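Local atomic coordinates of putative aminotransferase (Actinomadura melliaura, PDB entry 4ZWV), a protein that probably acts as a pyridoxal phosphate-dependent sugar aminotransferase in making the aminopentose of the indolocarbazole AT2433. Residues L29-G32 with P33-E37. Residues are numbered along the deposited sequence; the frame is centred on the assembly and turned at random.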
# COMPACT_ATOMS: atom_id res chain seq x y z
N LEU A 29 -16.98 2.99 3.05
CA LEU A 29 -15.81 3.38 2.26
C LEU A 29 -14.80 2.24 2.14
O LEU A 29 -13.82 2.35 1.41
CB LEU A 29 -15.13 4.60 2.88
CG LEU A 29 -15.63 5.98 2.43
CD1 LEU A 29 -17.13 6.14 2.61
CD2 LEU A 29 -14.88 7.08 3.17
N GLY A 30 -15.04 1.15 2.87
CA GLY A 30 -14.13 0.02 2.85
C GLY A 30 -14.28 -0.91 1.66
O GLY A 30 -14.88 -0.58 0.64
N GLN A 31 -13.69 -2.09 1.79
CA GLN A 31 -13.78 -3.10 0.75
C GLN A 31 -15.13 -3.80 0.84
O GLN A 31 -15.38 -4.56 1.77
CB GLN A 31 -12.63 -4.09 0.91
CG GLN A 31 -12.64 -5.22 -0.08
CD GLN A 31 -12.05 -6.47 0.52
OE1 GLN A 31 -11.05 -6.42 1.25
NE2 GLN A 31 -12.67 -7.61 0.24
N GLY A 32 -16.02 -3.53 -0.12
CA GLY A 32 -17.38 -4.01 -0.04
C GLY A 32 -18.01 -4.28 -1.39
O GLY A 32 -17.38 -4.88 -2.27
N PRO A 33 -19.26 -3.83 -1.58
CA PRO A 33 -20.00 -4.19 -2.79
C PRO A 33 -19.44 -3.61 -4.08
O PRO A 33 -19.59 -4.26 -5.12
CB PRO A 33 -21.42 -3.63 -2.52
CG PRO A 33 -21.23 -2.61 -1.45
CD PRO A 33 -20.09 -3.09 -0.60
N ARG A 34 -18.81 -2.44 -4.05
CA ARG A 34 -18.26 -1.91 -5.29
C ARG A 34 -17.05 -2.72 -5.73
O ARG A 34 -16.87 -2.98 -6.92
CB ARG A 34 -17.89 -0.43 -5.16
CG ARG A 34 -19.05 0.50 -4.75
CD ARG A 34 -20.05 0.76 -5.89
NE ARG A 34 -20.85 -0.40 -6.23
CZ ARG A 34 -21.87 -0.85 -5.52
NH1 ARG A 34 -22.54 -1.92 -5.92
NH2 ARG A 34 -22.22 -0.25 -4.39
N VAL A 35 -16.22 -3.13 -4.77
CA VAL A 35 -15.10 -4.02 -5.08
C VAL A 35 -15.61 -5.31 -5.71
O VAL A 35 -15.07 -5.77 -6.71
CB VAL A 35 -14.27 -4.32 -3.83
CG1 VAL A 35 -13.36 -5.54 -4.06
CG2 VAL A 35 -13.46 -3.11 -3.43
N ALA A 36 -16.66 -5.89 -5.13
CA ALA A 36 -17.24 -7.12 -5.68
C ALA A 36 -17.75 -6.91 -7.10
O ALA A 36 -17.52 -7.74 -7.98
CB ALA A 36 -18.35 -7.63 -4.78
N GLU A 37 -18.42 -5.78 -7.33
CA GLU A 37 -18.96 -5.44 -8.65
C GLU A 37 -17.84 -5.28 -9.68
O GLU A 37 -17.92 -5.77 -10.81
CB GLU A 37 -19.79 -4.15 -8.56
CG GLU A 37 -20.45 -3.74 -9.88
CD GLU A 37 -21.19 -2.42 -9.81
OE1 GLU A 37 -21.28 -1.82 -8.72
OE2 GLU A 37 -21.68 -1.97 -10.87
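Gly32 hands the chain over to helix 33-46, and its carbonyl accepts the bond that closes the first turn: Ala36 N donates to Gly32 O at 3.1 Å, with an N-H...O angle of 162° and the donor in the carbonyl plane. One residue on, Glu37 N repeats the i to i+4 pattern on Pro33 O at 2.9 Å. This is a helix N-terminus with a glycine N-cap, away from the pyridoxal phosphate site of this DegT/DnrJ/EryC1 family protein. Asp243, at the start of helix 243-273, in effect does what an N-cap side chain would, OD1 taking the N-H groups of Gly32 and Val35 and OD2 that of Arg34. Pro33, in the first helical position, brings no N-H that would need a partner.

The apolar part is small. Gln31 lays its CG against both methyls of Val35, 4.0 Å from Val35 CG2 and 4.1 Å from Val35 CG1. Its CG stands anti to the backbone N (chi1 178°), and the chain then bends so that OE1 reaches His240.

Charge gathers on another side of the turn, where Arg34 grips Glu37 side-on: NE at 2.9 Å and NH1 at 3.1 Å share the single oxygen Glu37 OE1, close to the guanidinium plane.

Residues 29-32 end the loop between helix 16-26 and helix 33-46, whose first turn lies against helix 243-273 through Val35 and Arg34 on Ala246.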